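Local coordinates for protein glycosaminoglycan xylosylkinase (Hydra vulgaris, PDB 5XOM) that probably phosphorylates xylose in the linkage region of proteoglycan glycosaminoglycan chains, as a member of the Fam20 family of secretory-pathway kinases, at residues V52-I57 with Q104-V109; H225-T230 with L315-R320; K251-Y254 with P258-L261; I331-E336 with R366-V371. One frame throughout, in Å; residues are numbered along the deposited sequence.

Overall arrangement
The four interactions show a kinase-like fold held together by small contacts, some between segments distant in sequence. Interaction 1 fastens a helix to the five-stranded antiparallel sheet, on the opposite side of the chain's centre from interaction 2, centres about 33 Å apart. Interactions 2, 3 and 4 belong to the family region of the Fam20 C-terminal kinase domain. Interaction 3 is nested within the loop that interaction 2 closes, and the two touch: Trp227 CH2 lies 3.9 Å from Leu260 CD1. Interaction 4 follows in the chain, its nearest atoms about 5 Å from interaction 2. The His54 side chain is about 14 Å from an N-acetylglucosamine, probably of an attached glycan, not a substrate pocket.

Interaction 1: V52-I57 with Q104-V109; sequences VWHDMI and QIQNVV
Trp53, on helix 49-56, brings the pyrrole edge of its indole to the amide of Gln106 at the start of strand 106-112. Its CD1 lies 3.5 Å from Gln106 OE1, which sits at the ring edge near the indole plane, while ring and amide planes stand 74° apart. The first torsion sets CG anti to the backbone N (chi1 168°), directing the ring toward the sheet; NE1 bonds to Trp213 O, just beyond strand 205-212.

His54 approaches the same oxygen from the next helix position. Its NE2 makes a weak hydrogen bond of 3.4 Å to Gln106 OE1, again at the ring edge, with the amide plane nearly perpendicular to the imidazole. Gln104 adds a second amide: its OE1 is 3.4 Å from His54 CE1, and its NE2 lies over one imidazole face, displaced toward the rim. Ile57 CD1 rests over one indole face, likewise toward the rim.

What fixes the Gln106 amide is its other end, since Gln106 NE2 donates a 3.0 Å bond to Asn107 O on a lone pair. A leucine in place of Gln106 would probably leave His54 NE2 without this acceptor and strip Asn107 O of its side-chain donor. An oriented carbonyl oxygen is thus shared by an N-H and an aromatic C-H edge; the one hydrogen bond between the segments is weak, while firmer bonds to Trp213 O and Asn107 O hold each side.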
loop_
_atom_site.group_PDB
_atom_site.type_symbol
_atom_site.label_atom_id
_atom_site.label_comp_id
_atom_site.label_asym_id
_atom_site.label_seq_id
_atom_site.Cartn_x
_atom_site.Cartn_y
_atom_site.Cartn_z
ATOM N N VAL A 52 4.849 8.296 -7.409
ATOM C CA VAL A 52 4.720 7.377 -6.280
ATOM C C VAL A 52 5.802 7.651 -5.244
ATOM O O VAL A 52 5.539 7.651 -4.035
ATOM C CB VAL A 52 4.760 5.919 -6.769
ATOM C CG1 VAL A 52 4.719 4.961 -5.585
ATOM C CG2 VAL A 52 3.599 5.652 -7.728
ATOM N N TRP A 53 7.035 7.884 -5.704
ATOM C CA TRP A 53 8.140 8.200 -4.801
ATOM C C TRP A 53 7.900 9.519 -4.077
ATOM O O TRP A 53 8.048 9.604 -2.852
ATOM C CB TRP A 53 9.451 8.237 -5.594
ATOM C CG TRP A 53 10.668 8.813 -4.890
ATOM C CD1 TRP A 53 11.552 9.721 -5.405
ATOM C CD2 TRP A 53 11.146 8.499 -3.571
ATOM N NE1 TRP A 53 12.541 9.999 -4.492
ATOM C CE2 TRP A 53 12.317 9.262 -3.358
ATOM C CE3 TRP A 53 10.697 7.653 -2.550
ATOM C CZ2 TRP A 53 13.046 9.201 -2.169
ATOM C CZ3 TRP A 53 11.420 7.597 -1.364
ATOM C CH2 TRP A 53 12.582 8.369 -1.185
ATOM N N HIS A 54 7.518 10.562 -4.816
ATOM C CA HIS A 54 7.344 11.872 -4.192
ATOM C C HIS A 54 6.208 11.868 -3.175
ATOM O O HIS A 54 6.291 12.564 -2.159
ATOM C CB HIS A 54 7.095 12.938 -5.259
ATOM C CG HIS A 54 8.294 13.243 -6.104
ATOM N ND1 HIS A 54 8.446 14.438 -6.775
ATOM C CD2 HIS A 54 9.394 12.508 -6.393
ATOM C CE1 HIS A 54 9.589 14.426 -7.436
ATOM N NE2 HIS A 54 10.183 13.266 -7.224
ATOM N N ASP A 55 5.152 11.095 -3.423
ATOM C CA ASP A 55 3.973 11.107 -2.564
ATOM C C ASP A 55 4.058 10.166 -1.368
ATOM O O ASP A 55 3.239 10.298 -0.451
ATOM C CB ASP A 55 2.720 10.742 -3.366
ATOM C CG ASP A 55 2.372 11.777 -4.413
ATOM O OD1 ASP A 55 2.776 12.951 -4.259
ATOM O OD2 ASP A 55 1.684 11.409 -5.387
ATOM N N MET A 56 4.994 9.217 -1.344
ATOM C CA MET A 56 5.014 8.272 -0.236
ATOM C C MET A 56 5.781 8.791 0.974
ATOM O O MET A 56 5.622 8.240 2.068
ATOM C CB MET A 56 5.593 6.912 -0.679
ATOM C CG MET A 56 7.113 6.830 -0.774
ATOM S SD MET A 56 7.732 5.131 -0.995
ATOM C CE MET A 56 6.896 4.619 -2.497
ATOM N N ILE A 57 6.563 9.856 0.825
ATOM C CA ILE A 57 7.399 10.348 1.917
ATOM C C ILE A 57 6.557 11.158 2.896
ATOM O O ILE A 57 5.774 12.029 2.495
ATOM C CB ILE A 57 8.564 11.188 1.373
ATOM C CG1 ILE A 57 9.442 10.342 0.457
ATOM C CG2 ILE A 57 9.395 11.767 2.523
ATOM C CD1 ILE A 57 10.413 11.159 -0.341
ATOM N N GLN A 104 8.857 13.971 -15.297
ATOM C CA GLN A 104 9.851 14.786 -14.619
ATOM C C GLN A 104 11.134 13.970 -14.487
ATOM O O GLN A 104 11.100 12.736 -14.467
ATOM C CB GLN A 104 9.341 15.226 -13.245
ATOM C CG GLN A 104 8.596 14.100 -12.531
ATOM C CD GLN A 104 8.162 14.447 -11.119
ATOM O OE1 GLN A 104 8.583 15.457 -10.549
ATOM N NE2 GLN A 104 7.296 13.610 -10.550
ATOM N N ILE A 105 12.267 14.658 -14.411
ATOM C CA ILE A 105 13.556 13.985 -14.286
ATOM C C ILE A 105 13.754 13.536 -12.844
ATOM O O ILE A 105 13.430 14.267 -11.902
ATOM C CB ILE A 105 14.691 14.921 -14.743
ATOM C CG1 ILE A 105 14.540 15.255 -16.231
ATOM C CG2 ILE A 105 16.043 14.305 -14.471
ATOM C CD1 ILE A 105 14.603 14.046 -17.144
ATOM N N GLN A 106 14.282 12.324 -12.660
ATOM C CA GLN A 106 14.572 11.788 -11.334
ATOM C C GLN A 106 16.055 11.466 -11.228
ATOM O O GLN A 106 16.562 10.604 -11.954
ATOM C CB GLN A 106 13.735 10.543 -11.043
ATOM C CG GLN A 106 14.073 9.898 -9.710
ATOM C CD GLN A 106 13.754 10.806 -8.533
ATOM O OE1 GLN A 106 12.613 11.225 -8.347
ATOM N NE2 GLN A 106 14.766 11.120 -7.740
ATOM N N ASN A 107 16.743 12.133 -10.306
ATOM C CA ASN A 107 18.166 11.912 -10.098
ATOM C C ASN A 107 18.421 10.738 -9.154
ATOM O O ASN A 107 17.632 10.458 -8.245
ATOM C CB ASN A 107 18.826 13.177 -9.559
ATOM C CG ASN A 107 18.976 14.237 -10.625
ATOM O OD1 ASN A 107 18.757 13.976 -11.808
ATOM N ND2 ASN A 107 19.346 15.442 -10.215
ATOM N N VAL A 108 19.529 10.031 -9.406
ATOM C CA VAL A 108 20.017 8.971 -8.531
ATOM C C VAL A 108 21.518 9.129 -8.335
ATOM O O VAL A 108 22.225 9.682 -9.184
ATOM C CB VAL A 108 19.703 7.553 -9.071
ATOM C CG1 VAL A 108 18.200 7.306 -9.100
ATOM C CG2 VAL A 108 20.330 7.335 -10.452
ATOM N N VAL A 109 21.995 8.669 -7.184
ATOM C CA VAL A 109 23.416 8.424 -6.971
ATOM C C VAL A 109 23.755 7.055 -7.547
ATOM O O VAL A 109 22.992 6.096 -7.379
ATOM C CB VAL A 109 23.757 8.498 -5.470
ATOM C CG1 VAL A 109 25.220 8.124 -5.224
ATOM C CG2 VAL A 109 23.433 9.875 -4.906
#

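Interaction 2: H225-T230 with L315-R320; sequences HPWRRT and LVQCCR
Two donors grip His225 O at the base of the turn that presents Trp227 to Gln317 and Cys318: Arg228 N at 2.9 Å and Arg228 NH1 at 3.0 Å, reaching the oxygen from opposite faces of its carbonyl plane. The ring of His225 tightens this type I beta turn further, its ND1 accepting Trp227 N at 3.0 Å within the imidazole plane.

From the turn the indole extends to helix 313-318. Trp227 NE1 donates to Gln317 OE1 over 3.0 Å, nearly straight at 166°; the oxygen lies in the ring plane, but the donor stands above the plane of the amide. Gln317 reaches it with a chain extended beyond CG, and its NE2 is held in turn by Trp238 O.

The setting is the helical C-terminal part of a protein-kinase-like domain, here reinforced by cystines: Cys318 is joined to Cys245 on helix 244-248, and Cys319, with positive phi just past the helix, to Cys378.

Beside the benzene half of the indole, Cys318 SG makes a sulfur-aromatic contact, 3.7 Å from Trp227 CH2 and oblique to the ring. An alanine at Trp227 would lose the indole, and would probably leave Gln317 OE1 without its donor and open a gap beside the cystine. Tyr244 meets the same indole edge-to-face, and Val248 of helix 244-248 also packs against it.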
loop_
_atom_site.group_PDB
_atom_site.type_symbol
_atom_site.label_atom_id
_atom_site.label_comp_id
_atom_site.label_asym_id
_atom_site.label_seq_id
_atom_site.Cartn_x
_atom_site.Cartn_y
_atom_site.Cartn_z
ATOM N N HIS A 225 27.583 13.375 14.752
ATOM C CA HIS A 225 27.057 12.333 15.629
ATOM C C HIS A 225 27.751 12.411 16.986
ATOM O O HIS A 225 28.984 12.401 17.043
ATOM C CB HIS A 225 27.282 10.955 15.015
ATOM C CG HIS A 225 26.368 9.895 15.548
ATOM N ND1 HIS A 225 26.375 9.502 16.868
ATOM C CD2 HIS A 225 25.447 9.118 14.928
ATOM C CE1 HIS A 225 25.479 8.547 17.046
ATOM N NE2 HIS A 225 24.904 8.293 15.884
ATOM N N PRO A 226 27.002 12.518 18.091
ATOM C CA PRO A 226 27.644 12.570 19.416
ATOM C C PRO A 226 28.572 11.393 19.685
ATOM O O PRO A 226 29.484 11.500 20.509
ATOM C CB PRO A 226 26.453 12.578 20.382
ATOM C CG PRO A 226 25.348 13.205 19.602
ATOM C CD PRO A 226 25.549 12.743 18.173
ATOM N N TRP A 227 28.354 10.266 19.003
ATOM C CA TRP A 227 29.172 9.075 19.199
ATOM C C TRP A 227 30.146 8.838 18.050
ATOM O O TRP A 227 30.623 7.713 17.869
ATOM C CB TRP A 227 28.277 7.855 19.412
ATOM C CG TRP A 227 27.714 7.791 20.803
ATOM C CD1 TRP A 227 28.263 7.151 21.875
ATOM C CD2 TRP A 227 26.503 8.398 21.276
ATOM N NE1 TRP A 227 27.470 7.319 22.985
ATOM C CE2 TRP A 227 26.383 8.079 22.644
ATOM C CE3 TRP A 227 25.507 9.175 20.675
ATOM C CZ2 TRP A 227 25.308 8.509 23.422
ATOM C CZ3 TRP A 227 24.439 9.600 21.448
ATOM C CH2 TRP A 227 24.348 9.267 22.807
ATOM N N ARG A 228 30.464 9.877 17.282
ATOM C CA ARG A 228 31.415 9.744 16.189
ATOM C C ARG A 228 32.802 9.374 16.708
ATOM O O ARG A 228 33.155 9.618 17.866
ATOM C CB ARG A 228 31.489 11.042 15.382
ATOM C CG ARG A 228 32.053 12.237 16.140
ATOM C CD ARG A 228 31.799 13.517 15.356
ATOM N NE ARG A 228 32.347 14.703 16.011
ATOM C CZ ARG A 228 31.735 15.370 16.987
ATOM N NH1 ARG A 228 30.553 14.966 17.436
ATOM N NH2 ARG A 228 32.308 16.442 17.520
ATOM N N ARG A 229 33.592 8.775 15.824
ATOM C CA ARG A 229 34.948 8.369 16.141
ATOM C C ARG A 229 35.914 9.525 15.912
ATOM O O ARG A 229 35.563 10.568 15.353
ATOM C CB ARG A 229 35.350 7.154 15.305
ATOM C CG ARG A 229 34.441 5.981 15.544
ATOM C CD ARG A 229 34.562 4.897 14.493
ATOM N NE ARG A 229 33.535 3.893 14.744
ATOM C CZ ARG A 229 33.662 2.911 15.628
ATOM N NH1 ARG A 229 34.778 2.794 16.334
ATOM N NH2 ARG A 229 32.674 2.046 15.808
ATOM N N THR A 230 37.153 9.329 16.359
ATOM C CA THR A 230 38.149 10.389 16.275
ATOM C C THR A 230 38.832 10.435 14.916
ATOM O O THR A 230 39.292 11.503 14.496
ATOM C CB THR A 230 39.201 10.203 17.366
ATOM O OG1 THR A 230 39.734 8.877 17.275
ATOM C CG2 THR A 230 38.575 10.392 18.735
ATOM N N LEU A 315 22.971 2.834 22.382
ATOM C CA LEU A 315 22.063 1.984 23.143
ATOM C C LEU A 315 22.688 1.538 24.458
ATOM O O LEU A 315 22.030 1.574 25.503
ATOM C CB LEU A 315 21.646 0.766 22.314
ATOM C CG LEU A 315 20.814 -0.263 23.081
ATOM C CD1 LEU A 315 19.398 0.246 23.287
ATOM C CD2 LEU A 315 20.809 -1.588 22.334
ATOM N N VAL A 316 23.963 1.146 24.430
ATOM C CA VAL A 316 24.597 0.574 25.617
ATOM C C VAL A 316 24.775 1.630 26.704
ATOM O O VAL A 316 24.590 1.349 27.894
ATOM C CB VAL A 316 25.937 -0.082 25.237
ATOM C CG1 VAL A 316 26.712 -0.486 26.478
ATOM C CG2 VAL A 316 25.694 -1.299 24.347
ATOM N N GLN A 317 25.136 2.855 26.319
ATOM C CA GLN A 317 25.382 3.887 27.319
ATOM C C GLN A 317 24.094 4.574 27.763
ATOM O O GLN A 317 23.967 4.945 28.934
ATOM C CB GLN A 317 26.396 4.903 26.788
ATOM C CG GLN A 317 27.809 4.324 26.656
ATOM C CD GLN A 317 28.826 5.333 26.167
ATOM O OE1 GLN A 317 28.478 6.361 25.589
ATOM N NE2 GLN A 317 30.102 5.057 26.412
ATOM N N CYS A 318 23.126 4.747 26.858
ATOM C CA CYS A 318 21.893 5.446 27.207
ATOM C C CYS A 318 20.847 4.539 27.845
ATOM O O CYS A 318 20.069 5.004 28.686
ATOM C CB CYS A 318 21.283 6.110 25.962
ATOM S SG CYS A 318 22.271 7.460 25.240
ATOM N N CYS A 319 20.823 3.257 27.477
ATOM C CA CYS A 319 19.806 2.315 27.942
ATOM C C CYS A 319 18.406 2.912 27.826
ATOM O O CYS A 319 17.638 2.970 28.788
ATOM C CB CYS A 319 20.099 1.838 29.363
ATOM S SG CYS A 319 21.382 0.556 29.408
ATOM N N ARG A 320 18.112 3.432 26.640
ATOM C CA ARG A 320 16.763 3.802 26.256
ATOM C C ARG A 320 16.484 3.172 24.900
ATOM O O ARG A 320 17.380 3.072 24.054
ATOM C CB ARG A 320 16.600 5.324 26.206
ATOM C CG ARG A 320 16.963 6.004 27.533
ATOM C CD ARG A 320 17.127 7.510 27.384
ATOM N NE ARG A 320 15.922 8.147 26.871
ATOM C CZ ARG A 320 14.907 8.537 27.638
ATOM N NH1 ARG A 320 14.965 8.364 28.953
ATOM N NH2 ARG A 320 13.839 9.104 27.089
#

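Interaction 3: K251-Y254 with P258-L261; sequences KEPY and PRLL
This is a short-range contact of proline, tyrosine and arginine side chains, with one water linking the two backbones, where the loop ahead of helix 259-273 folds back on the helix's first turn. Pro253 and Tyr254 supply the loop side; Arg259 supplies most of the helix side.

Pro253 CB lies over one face of the Arg259 guanidinium, and Pro253 CG is 3.6 Å from Arg259 NH1. Nearer the backbone, Arg259 CG comes within 3.6 Å of Tyr254 CE1, meeting the phenol ring obliquely. The planes of ring and guanidinium are close to perpendicular. Arg259 achieves both contacts because its chain leaves with CG anti to the backbone N (chi1 -177°) and then bends at chi2 and chi3, curling the charged end back past the proline.

The loop itself is a type VI beta turn: the peptide before Pro253 is cis, and Tyr254 N bonds to Lys251 O at 3.2 Å. Pro253 CD also lies over one face of the neighbouring Tyr254 ring, 3.6 Å above its plane and toward the rim.

The water donates to Pro253 O at 3.1 Å and accepts from Arg259 N at 3.2 Å, giving an acceptor to an N-H at the start of the helix.

Beyond the contact, the polar ends of Tyr254 and Arg259 converge on Tyr281: both Tyr254 OH and Arg259 NH1 hydrogen-bond to its hydroxyl. Arg259 NH2 reaches Ser290 OG, and Tyr283 adds a cation-pi interaction with the guanidinium, tying the helix start to strands 280-286 and 289-292.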
loop_
_atom_site.group_PDB
_atom_site.type_symbol
_atom_site.label_atom_id
_atom_site.label_comp_id
_atom_site.label_asym_id
_atom_site.label_seq_id
_atom_site.Cartn_x
_atom_site.Cartn_y
_atom_site.Cartn_z
ATOM N N LYS A 251 22.243 19.146 26.270
ATOM C CA LYS A 251 22.149 20.107 25.181
ATOM C C LYS A 251 21.099 19.667 24.158
ATOM O O LYS A 251 20.782 18.481 24.024
ATOM C CB LYS A 251 23.502 20.266 24.478
ATOM C CG LYS A 251 24.385 21.405 24.978
ATOM C CD LYS A 251 25.453 21.744 23.932
ATOM C CE LYS A 251 26.371 22.873 24.382
ATOM N NZ LYS A 251 27.498 23.079 23.425
ATOM N N GLU A 252 20.591 20.643 23.406
ATOM C CA GLU A 252 19.605 20.385 22.354
ATOM C C GLU A 252 20.362 19.810 21.171
ATOM O O GLU A 252 21.537 20.111 20.997
ATOM C CB GLU A 252 18.864 21.660 21.916
ATOM C CG GLU A 252 17.548 21.982 22.629
ATOM C CD GLU A 252 16.985 23.350 22.225
ATOM O OE1 GLU A 252 17.764 24.324 22.145
ATOM O OE2 GLU A 252 15.771 23.435 21.928
ATOM N N PRO A 253 19.708 18.983 20.349
ATOM C CA PRO A 253 18.321 18.501 20.279
ATOM C C PRO A 253 18.109 17.153 20.960
ATOM O O PRO A 253 17.182 16.420 20.607
ATOM C CB PRO A 253 18.094 18.386 18.775
ATOM C CG PRO A 253 19.437 17.977 18.254
ATOM C CD PRO A 253 20.480 18.570 19.167
ATOM N N TYR A 254 18.979 16.809 21.899
ATOM C CA TYR A 254 18.889 15.528 22.587
ATOM C C TYR A 254 18.117 15.609 23.899
ATOM O O TYR A 254 17.962 14.583 24.571
ATOM C CB TYR A 254 20.299 14.956 22.797
ATOM C CG TYR A 254 21.108 15.027 21.519
ATOM C CD1 TYR A 254 20.810 14.196 20.443
ATOM C CD2 TYR A 254 22.136 15.949 21.368
ATOM C CE1 TYR A 254 21.526 14.269 19.260
ATOM C CE2 TYR A 254 22.857 16.031 20.189
ATOM C CZ TYR A 254 22.547 15.186 19.138
ATOM O OH TYR A 254 23.257 15.258 17.962
ATOM N N PRO A 258 12.263 13.236 19.429
ATOM C CA PRO A 258 12.655 11.903 18.953
ATOM C C PRO A 258 14.122 11.732 18.585
ATOM O O PRO A 258 14.492 10.627 18.174
ATOM C CB PRO A 258 11.772 11.739 17.707
ATOM C CG PRO A 258 11.674 13.124 17.166
ATOM C CD PRO A 258 11.650 14.048 18.363
ATOM N N ARG A 259 14.966 12.760 18.716
ATOM C CA ARG A 259 16.295 12.689 18.110
ATOM C C ARG A 259 17.138 11.582 18.724
ATOM O O ARG A 259 17.792 10.821 18.004
ATOM C CB ARG A 259 17.036 14.013 18.242
ATOM C CG ARG A 259 18.380 13.969 17.545
ATOM C CD ARG A 259 18.232 13.750 16.034
ATOM N NE ARG A 259 17.224 14.619 15.441
ATOM C CZ ARG A 259 17.476 15.855 15.033
ATOM N NH1 ARG A 259 18.699 16.375 15.151
ATOM N NH2 ARG A 259 16.498 16.585 14.500
ATOM N N LEU A 260 17.160 11.484 20.056
ATOM C CA LEU A 260 18.073 10.529 20.681
ATOM C C LEU A 260 17.598 9.095 20.478
ATOM O O LEU A 260 18.410 8.198 20.229
ATOM C CB LEU A 260 18.238 10.845 22.172
ATOM C CG LEU A 260 19.027 9.808 22.973
ATOM C CD1 LEU A 260 20.499 9.888 22.612
ATOM C CD2 LEU A 260 18.854 10.054 24.469
ATOM N N LEU A 261 16.286 8.862 20.534
ATOM C CA LEU A 261 15.788 7.525 20.230
ATOM C C LEU A 261 16.012 7.169 18.763
ATOM O O LEU A 261 16.214 5.993 18.435
ATOM C CB LEU A 261 14.310 7.410 20.595
ATOM C CG LEU A 261 13.999 7.410 22.090
ATOM C CD1 LEU A 261 12.497 7.289 22.316
ATOM C CD2 LEU A 261 14.752 6.282 22.783
HETATM O O HOH W 1 14.494 15.921 19.219
#

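Interaction 4: I331-E336 with R366-V371; sequences IATSNE and RRLLLV
Leu368 carries the contact from helix 358-382, setting its branched end against Thr333 and Ala332 near the end of helix 323-334. The methyl of Thr333 does most of the touching: CG2 is 3.6 Å from Leu368 CG and 3.7 Å from Leu368 CD2, so it sits against the fork of the leucine and not at a single methyl. Ala332 CB adds a looser contact, 4.1 Å from Leu368 CD2. No hydrogen bond crosses between the segments, and the meeting is wholly apolar.

Torsions decide which part of each residue faces the other. Leu368 holds CG anti to its own N (chi1 175°), which sends the branch across to the facing helix. In Thr333 the hydroxyl lies between the backbone N and the carbonyl carbon (chi1 51°), leaving CG2 to meet the leucine; OG1 is turned back to its own helix, where it hydrogen-bonds to Lys330 O. The threonine thus satisfies its polar group within its helix and offers only a methyl to the neighbour.

Further out, Leu339 of helix 339-347 also packs on Leu368. Neighbouring arginines of the long helix reach Asp307: Arg366 NE and Arg367 NE form salt bridges to its two carboxylate oxygens, while Phe271 of helix 259-273 packs on Arg367, Leu370 and Val371. The contact is apolar helix-to-helix packing, consistent with the mostly helical C-terminal lobe of a protein-kinase-like fold.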
loop_
_atom_site.group_PDB
_atom_site.type_symbol
_atom_site.label_atom_id
_atom_site.label_comp_id
_atom_site.label_asym_id
_atom_site.label_seq_id
_atom_site.Cartn_x
_atom_site.Cartn_y
_atom_site.Cartn_z
ATOM N N ILE A 331 9.820 -9.687 17.623
ATOM C CA ILE A 331 9.198 -10.478 16.565
ATOM C C ILE A 331 10.258 -11.080 15.650
ATOM O O ILE A 331 10.124 -12.219 15.186
ATOM C CB ILE A 331 8.195 -9.611 15.781
ATOM C CG1 ILE A 331 6.973 -9.297 16.652
ATOM C CG2 ILE A 331 7.796 -10.281 14.472
ATOM C CD1 ILE A 331 5.998 -8.331 16.008
ATOM N N ALA A 332 11.337 -10.337 15.392
ATOM C CA ALA A 332 12.367 -10.820 14.477
ATOM C C ALA A 332 13.126 -12.004 15.065
ATOM O O ALA A 332 13.473 -12.943 14.341
ATOM C CB ALA A 332 13.330 -9.685 14.121
ATOM N N THR A 333 13.379 -11.990 16.377
ATOM C CA THR A 333 14.090 -13.095 17.008
ATOM C C THR A 333 13.213 -14.322 17.219
ATOM O O THR A 333 13.743 -15.432 17.319
ATOM C CB THR A 333 14.668 -12.669 18.367
ATOM O OG1 THR A 333 13.640 -12.065 19.158
ATOM C CG2 THR A 333 15.803 -11.680 18.201
ATOM N N SER A 334 11.894 -14.155 17.290
ATOM C CA SER A 334 10.989 -15.263 17.562
ATOM C C SER A 334 10.325 -15.821 16.310
ATOM O O SER A 334 9.587 -16.806 16.409
ATOM C CB SER A 334 9.914 -14.837 18.571
ATOM O OG SER A 334 8.919 -14.037 17.956
ATOM N N ASN A 335 10.561 -15.227 15.142
ATOM C CA ASN A 335 10.052 -15.813 13.910
ATOM C C ASN A 335 10.670 -17.190 13.694
ATOM O O ASN A 335 11.770 -17.484 14.168
ATOM C CB ASN A 335 10.369 -14.915 12.709
ATOM C CG ASN A 335 9.291 -13.878 12.445
ATOM O OD1 ASN A 335 8.147 -14.029 12.872
ATOM N ND2 ASN A 335 9.653 -12.821 11.721
ATOM N N GLU A 336 9.948 -18.047 12.974
ATOM C CA GLU A 336 10.516 -19.344 12.639
ATOM C C GLU A 336 11.564 -19.226 11.544
ATOM O O GLU A 336 12.442 -20.089 11.446
ATOM C CB GLU A 336 9.418 -20.320 12.205
ATOM C CG GLU A 336 8.663 -19.885 10.960
ATOM C CD GLU A 336 7.750 -20.972 10.417
ATOM O OE1 GLU A 336 8.255 -22.068 10.089
ATOM O OE2 GLU A 336 6.528 -20.728 10.318
ATOM N N ARG A 366 23.636 -13.398 13.917
ATOM C CA ARG A 366 24.500 -13.341 15.092
ATOM C C ARG A 366 24.398 -11.989 15.784
ATOM O O ARG A 366 24.298 -11.915 17.013
ATOM C CB ARG A 366 25.948 -13.636 14.694
ATOM C CG ARG A 366 26.908 -13.713 15.872
ATOM C CD ARG A 366 28.313 -14.120 15.420
ATOM N NE ARG A 366 28.912 -13.082 14.593
ATOM C CZ ARG A 366 29.159 -13.214 13.294
ATOM N NH1 ARG A 366 28.870 -14.352 12.676
ATOM N NH2 ARG A 366 29.689 -12.206 12.613
ATOM N N ARG A 367 24.409 -10.906 15.008
ATOM C CA ARG A 367 24.402 -9.583 15.616
ATOM C C ARG A 367 23.041 -9.229 16.200
ATOM O O ARG A 367 22.965 -8.437 17.147
ATOM C CB ARG A 367 24.832 -8.547 14.584
ATOM C CG ARG A 367 26.306 -8.625 14.238
ATOM C CD ARG A 367 26.610 -7.925 12.932
ATOM N NE ARG A 367 27.937 -8.294 12.454
ATOM C CZ ARG A 367 28.377 -8.072 11.220
ATOM N NH1 ARG A 367 27.591 -7.478 10.331
ATOM N NH2 ARG A 367 29.602 -8.448 10.872
ATOM N N LEU A 368 21.964 -9.814 15.672
ATOM C CA LEU A 368 20.650 -9.586 16.258
ATOM C C LEU A 368 20.590 -10.127 17.680
ATOM O O LEU A 368 20.059 -9.465 18.581
ATOM C CB LEU A 368 19.569 -10.216 15.379
ATOM C CG LEU A 368 18.123 -10.183 15.883
ATOM C CD1 LEU A 368 17.694 -8.763 16.211
ATOM C CD2 LEU A 368 17.189 -10.795 14.852
ATOM N N LEU A 369 21.174 -11.307 17.916
ATOM C CA LEU A 369 21.242 -11.830 19.278
ATOM C C LEU A 369 22.100 -10.945 20.172
ATOM O O LEU A 369 21.801 -10.777 21.360
ATOM C CB LEU A 369 21.772 -13.262 19.288
ATOM C CG LEU A 369 20.874 -14.314 18.643
ATOM C CD1 LEU A 369 21.507 -15.689 18.775
ATOM C CD2 LEU A 369 19.482 -14.287 19.265
ATOM N N LEU A 370 23.197 -10.406 19.634
ATOM C CA LEU A 370 24.021 -9.502 20.427
ATOM C C LEU A 370 23.261 -8.227 20.785
ATOM O O LEU A 370 23.495 -7.648 21.852
ATOM C CB LEU A 370 25.312 -9.171 19.677
ATOM C CG LEU A 370 26.242 -10.343 19.335
ATOM C CD1 LEU A 370 27.379 -9.883 18.429
ATOM C CD2 LEU A 370 26.782 -11.002 20.616
ATOM N N VAL A 371 22.353 -7.773 19.913
ATOM C CA VAL A 371 21.502 -6.631 20.242
ATOM C C VAL A 371 20.565 -6.984 21.388
ATOM O O VAL A 371 20.420 -6.223 22.352
ATOM C CB VAL A 371 20.714 -6.181 18.999
ATOM C CG1 VAL A 371 19.605 -5.212 19.388
ATOM C CG2 VAL A 371 21.635 -5.536 17.998
#